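Local coordinates for SAP-like pentraxin (Limulus polyphemus, PDB 3FLP), which probably binds sugars or related ligands in a calcium-dependent way, as an invertebrate pentraxin lectin with two calcium ions per subunit, assembled as a doubly stacked heptamer, at residues Lys41-Arg45 with Glu93-Gly97; Gly77-Asn81 with Val128-His132. All coordinates share one frame; numbering follows the deposited sequence.

Both contacts fasten a loop to a strand of the pentraxin beta sandwich, and their segments alternate along the chain, yet they lie with centres about 26 Å apart and share no strand. Interaction 1 joins the end of strand 33-42 to the loop before strand 100-107 and is flanked by a second subunit; a backbone hydrogen bond and two waters work there beside a leucine. Interaction 2 sets the end of strand 73-80 against the loop after strand 120-125, is touched by no other chain, and relies on valine packing and a histidine stacked on an asparagine. Each is partly buried; interaction 1 buries a lysine with acidic partners, interaction 2 has its polar pair partly exposed.

Interaction 1: Lys41-Arg45 with Glu93-Gly97; sequences KPFHR and EIELG
Pro42 and Gly97 join the end of strand 33-42 in the pentraxin beta sandwich to the loop leading into strand 100-107. The backbone bond is single, from Gly97 N to Pro42 O at 3.0 Å, bent at the hydrogen (N-H...O 146°). Proline suits the strand end: its carbonyl stays an acceptor while its ring gives Ile94 and Leu96 an apolar CG. Glycine suits its partner because a phi of 97° would press a beta carbon against the preceding carbonyl oxygen.

Apolar contacts centre on Leu96, the largest contributor to the buried surface. Its CD1 lies 3.6 Å from Phe43 O and its CD2 3.6 Å from His44 C, so the forked end sits against the backbone of the turn. The ring carbon Pro42 CG meets both branched residues of the loop, at 4.1 Å from Ile94 CG2 and slightly farther from Leu96 CD2. Met66 of strand 60-68 and Trp159 also pack on Pro42.

Lys41 reaches over Gly97 with its methylenes: CG stands anti to the backbone N (chi1 174°), and CD comes 3.3 Å from Gly97 O. A bend at chi3 carries the ammonium on to salt bridges with Glu162 and with Glu171 of the second subunit, in which Gln33 bonds to Gly97 O. This corner therefore belongs to the subunit interface, where Val109 of that subunit packs on Leu96.

Two waters complete the polar contacts. One accepts from Lys41 NZ and can donate to Gly97 O, though other acceptors compete for its protons. The second lies in plane at the edge of the Arg45 guanidinium, whose NH1 bonds to Ser70 O; it accepts from Arg45 NE at 2.7 Å and donates to Ile94 O at 2.9 Å.

Interaction 2: Gly77-Asn81 with Val128-His132; sequences GLQVN and VGKGH
Val80 and Gly129 make the nearest backbone approach, their CA atoms 5.5 Å apart, where the end of strand 73-80 in the pentraxin beta sandwich meets a loop between strands 120-125 and 139-142. The loop folds into a type II beta turn from Gly129 to His132, closed by His132 N bonding to Gly129 O at 3.0 Å. Glycine fits its first position: phi is positive (61°), and a beta carbon would collide with Val80 CG1. Gly131, also at positive phi, occupies the third position, the usual place for glycine in this turn.

The Val128 side chain makes apolar contacts: CG1 touches Val80 CG2 at 4.0 Å and Leu78 CD2 at 4.1 Å, compact branched groups facing the sandwich interior, where Trp106 and Met113 continue the packing. Val80 CG1, the branch anti to its backbone N, points instead to the turn and lies 3.7 Å from His132 CD2.

At the outer end Asn81 covers one face of the imidazole. Asparagine tolerates the left-handed backbone here better than most non-glycine residues, and its flat amide suits stacking. The amide plane is tilted 23° from the ring, while His132 NE2 is held by Gln61 OE1, which would restrain the ring's rotation. Asn81 is about 7 Å from the calcium ligand Asn60, between side chains. Its CB makes a CH-pi contact, 3.6 Å from the His132 ring centroid and 11° off the normal.

Interaction 1: Lys41-Arg45 with Glu93-Gly97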
loop_
_atom_site.group_PDB
_atom_site.type_symbol
_atom_site.label_atom_id
_atom_site.label_comp_id
_atom_site.label_asym_id
_atom_site.label_seq_id
_atom_site.Cartn_x
_atom_site.Cartn_y
_atom_site.Cartn_z
ATOM N N LYS A 41 -31.201 4.882 -29.271
ATOM C CA LYS A 41 -31.443 6.278 -29.603
ATOM C C LYS A 41 -32.339 6.178 -30.834
ATOM O O LYS A 41 -31.860 5.976 -31.945
ATOM C CB LYS A 41 -30.137 6.991 -29.956
ATOM C CG LYS A 41 -30.351 8.416 -30.459
ATOM C CD LYS A 41 -29.089 9.010 -31.044
ATOM C CE LYS A 41 -27.999 9.154 -29.997
ATOM N NZ LYS A 41 -26.824 9.890 -30.554
ATOM N N PRO A 42 -33.661 6.299 -30.647
ATOM C CA PRO A 42 -34.598 6.203 -31.769
ATOM C C PRO A 42 -34.628 7.412 -32.699
ATOM O O PRO A 42 -34.495 8.557 -32.252
ATOM C CB PRO A 42 -35.929 5.962 -31.066
ATOM C CG PRO A 42 -35.788 6.797 -29.825
ATOM C CD PRO A 42 -34.372 6.521 -29.372
ATOM N N PHE A 43 -34.801 7.149 -33.994
ATOM C CA PHE A 43 -34.865 8.213 -34.994
ATOM C C PHE A 43 -36.299 8.520 -35.431
ATOM O O PHE A 43 -36.538 9.534 -36.083
ATOM C CB PHE A 43 -34.040 7.856 -36.235
ATOM C CG PHE A 43 -32.546 7.949 -36.034
ATOM C CD1 PHE A 43 -32.006 8.628 -34.939
ATOM C CD2 PHE A 43 -31.675 7.398 -36.970
ATOM C CE1 PHE A 43 -30.620 8.753 -34.785
ATOM C CE2 PHE A 43 -30.290 7.519 -36.823
ATOM C CZ PHE A 43 -29.764 8.198 -35.729
ATOM N N HIS A 44 -37.251 7.650 -35.093
ATOM C CA HIS A 44 -38.644 7.898 -35.469
ATOM C C HIS A 44 -39.675 7.408 -34.460
ATOM O O HIS A 44 -39.429 6.486 -33.680
ATOM C CB HIS A 44 -38.950 7.326 -36.868
ATOM C CG HIS A 44 -38.645 5.866 -37.025
ATOM N ND1 HIS A 44 -39.370 4.875 -36.395
ATOM C CD2 HIS A 44 -37.711 5.227 -37.772
ATOM C CE1 HIS A 44 -38.899 3.693 -36.748
ATOM N NE2 HIS A 44 -37.892 3.877 -37.583
ATOM N N ARG A 45 -40.840 8.047 -34.478
ATOM C CA ARG A 45 -41.924 7.713 -33.568
ATOM C C ARG A 45 -42.704 6.457 -33.940
ATOM O O ARG A 45 -43.184 5.747 -33.054
ATOM C CB ARG A 45 -42.906 8.882 -33.464
ATOM C CG ARG A 45 -42.389 10.071 -32.673
ATOM C CD ARG A 45 -43.523 11.028 -32.342
ATOM N NE ARG A 45 -43.189 11.876 -31.203
ATOM C CZ ARG A 45 -44.055 12.662 -30.569
ATOM N NH1 ARG A 45 -45.323 12.719 -30.962
ATOM N NH2 ARG A 45 -43.656 13.381 -29.529
ATOM N N GLU A 93 -41.204 10.710 -21.370
ATOM C CA GLU A 93 -41.362 11.365 -22.655
ATOM C C GLU A 93 -40.125 11.117 -23.502
ATOM O O GLU A 93 -39.004 11.358 -23.064
ATOM C CB GLU A 93 -41.587 12.865 -22.477
ATOM C CG GLU A 93 -41.734 13.592 -23.801
ATOM C CD GLU A 93 -42.500 14.891 -23.680
ATOM O OE1 GLU A 93 -42.175 15.698 -22.785
ATOM O OE2 GLU A 93 -43.426 15.105 -24.492
ATOM N N ILE A 94 -40.337 10.624 -24.716
ATOM C CA ILE A 94 -39.239 10.325 -25.615
ATOM C C ILE A 94 -38.887 11.480 -26.542
ATOM O O ILE A 94 -39.753 12.062 -27.192
ATOM C CB ILE A 94 -39.551 9.084 -26.509
ATOM C CG1 ILE A 94 -39.649 7.819 -25.649
ATOM C CG2 ILE A 94 -38.470 8.927 -27.584
ATOM C CD1 ILE A 94 -38.338 7.419 -24.969
ATOM N N GLU A 95 -37.603 11.808 -26.587
ATOM C CA GLU A 95 -37.113 12.842 -27.480
ATOM C C GLU A 95 -36.275 12.089 -28.498
ATOM O O GLU A 95 -35.238 11.519 -28.147
ATOM C CB GLU A 95 -36.234 13.850 -26.736
ATOM C CG GLU A 95 -36.980 14.716 -25.730
ATOM C CD GLU A 95 -38.216 15.372 -26.331
ATOM O OE1 GLU A 95 -38.120 15.932 -27.451
ATOM O OE2 GLU A 95 -39.282 15.330 -25.675
ATOM N N LEU A 96 -36.735 12.057 -29.747
ATOM C CA LEU A 96 -35.991 11.358 -30.789
ATOM C C LEU A 96 -34.579 11.926 -30.824
ATOM O O LEU A 96 -34.388 13.140 -30.721
ATOM C CB LEU A 96 -36.667 11.534 -32.153
ATOM C CG LEU A 96 -38.091 10.978 -32.288
ATOM C CD1 LEU A 96 -38.632 11.266 -33.689
ATOM C CD2 LEU A 96 -38.090 9.477 -32.018
ATOM N N GLY A 97 -33.589 11.049 -30.946
ATOM C CA GLY A 97 -32.214 11.507 -30.969
ATOM C C GLY A 97 -31.522 11.418 -29.616
ATOM O O GLY A 97 -30.316 11.648 -29.530
HETATM O O HOH W 1 -27.549 12.288 -28.604
HETATM O O HOH W 2 -40.872 12.357 -29.827
#

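Interaction 2: Gly77-Asn81 with Val128-His132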
loop_
_atom_site.group_PDB
_atom_site.type_symbol
_atom_site.label_atom_id
_atom_site.label_comp_id
_atom_site.label_asym_id
_atom_site.label_seq_id
_atom_site.Cartn_x
_atom_site.Cartn_y
_atom_site.Cartn_z
ATOM N N GLY A 77 -43.278 -2.912 -26.929
ATOM C CA GLY A 77 -44.040 -4.088 -27.272
ATOM C C GLY A 77 -43.247 -5.373 -27.334
ATOM O O GLY A 77 -42.027 -5.375 -27.516
ATOM N N LEU A 78 -43.967 -6.477 -27.182
ATOM C CA LEU A 78 -43.385 -7.799 -27.229
ATOM C C LEU A 78 -44.344 -8.752 -27.931
ATOM O O LEU A 78 -45.562 -8.671 -27.756
ATOM C CB LEU A 78 -43.117 -8.316 -25.813
ATOM C CG LEU A 78 -42.568 -9.750 -25.729
ATOM C CD1 LEU A 78 -41.199 -9.818 -26.416
ATOM C CD2 LEU A 78 -42.459 -10.185 -24.269
ATOM N N GLN A 79 -43.790 -9.650 -28.734
ATOM C CA GLN A 79 -44.583 -10.643 -29.419
ATOM C C GLN A 79 -43.843 -11.963 -29.235
ATOM O O GLN A 79 -42.635 -12.033 -29.453
ATOM C CB GLN A 79 -44.736 -10.293 -30.910
ATOM C CG GLN A 79 -45.286 -11.445 -31.745
ATOM C CD GLN A 79 -45.651 -11.057 -33.174
ATOM O OE1 GLN A 79 -45.779 -11.924 -34.039
ATOM N NE2 GLN A 79 -45.836 -9.765 -33.423
ATOM N N VAL A 80 -44.564 -12.990 -28.793
ATOM C CA VAL A 80 -43.973 -14.310 -28.586
ATOM C C VAL A 80 -44.801 -15.371 -29.301
ATOM O O VAL A 80 -46.028 -15.398 -29.200
ATOM C CB VAL A 80 -43.890 -14.686 -27.082
ATOM C CG1 VAL A 80 -43.292 -16.086 -26.928
ATOM C CG2 VAL A 80 -43.052 -13.664 -26.332
ATOM N N ASN A 81 -44.114 -16.241 -30.026
ATOM C CA ASN A 81 -44.751 -17.317 -30.775
ATOM C C ASN A 81 -45.940 -16.834 -31.608
ATOM O O ASN A 81 -47.043 -17.370 -31.516
ATOM C CB ASN A 81 -45.193 -18.438 -29.828
ATOM C CG ASN A 81 -45.417 -19.759 -30.557
ATOM O OD1 ASN A 81 -44.574 -20.189 -31.343
ATOM N ND2 ASN A 81 -46.550 -20.414 -30.289
ATOM N N VAL A 128 -48.524 -13.935 -21.681
ATOM C CA VAL A 128 -47.732 -13.662 -22.875
ATOM C C VAL A 128 -46.828 -14.873 -23.082
ATOM O O VAL A 128 -45.849 -15.056 -22.356
ATOM C CB VAL A 128 -46.840 -12.401 -22.725
ATOM C CG1 VAL A 128 -46.000 -12.224 -23.978
ATOM C CG2 VAL A 128 -47.701 -11.161 -22.496
ATOM N N GLY A 129 -47.175 -15.704 -24.060
ATOM C CA GLY A 129 -46.388 -16.893 -24.344
ATOM C C GLY A 129 -46.326 -17.838 -23.163
ATOM O O GLY A 129 -45.319 -18.511 -22.952
ATOM N N LYS A 130 -47.404 -17.893 -22.386
ATOM C CA LYS A 130 -47.446 -18.764 -21.222
ATOM C C LYS A 130 -47.338 -20.228 -21.631
ATOM O O LYS A 130 -48.093 -20.703 -22.484
ATOM C CB LYS A 130 -48.729 -18.529 -20.426
ATOM C CG LYS A 130 -48.857 -19.421 -19.205
ATOM C CD LYS A 130 -49.939 -18.919 -18.264
ATOM C CE LYS A 130 -50.150 -19.880 -17.107
ATOM N NZ LYS A 130 -50.798 -19.192 -15.953
ATOM N N GLY A 131 -46.389 -20.933 -21.015
ATOM C CA GLY A 131 -46.176 -22.333 -21.322
ATOM C C GLY A 131 -45.376 -22.526 -22.602
ATOM O O GLY A 131 -45.080 -23.652 -22.996
ATOM N N HIS A 132 -45.020 -21.431 -23.262
ATOM C CA HIS A 132 -44.262 -21.539 -24.497
ATOM C C HIS A 132 -42.760 -21.606 -24.270
ATOM O O HIS A 132 -42.213 -20.903 -23.424
ATOM C CB HIS A 132 -44.550 -20.361 -25.431
ATOM C CG HIS A 132 -43.788 -20.423 -26.719
ATOM N ND1 HIS A 132 -44.060 -21.352 -27.701
ATOM C CD2 HIS A 132 -42.747 -19.687 -27.177
ATOM C CE1 HIS A 132 -43.221 -21.186 -28.709
ATOM N NE2 HIS A 132 -42.414 -20.182 -28.415
#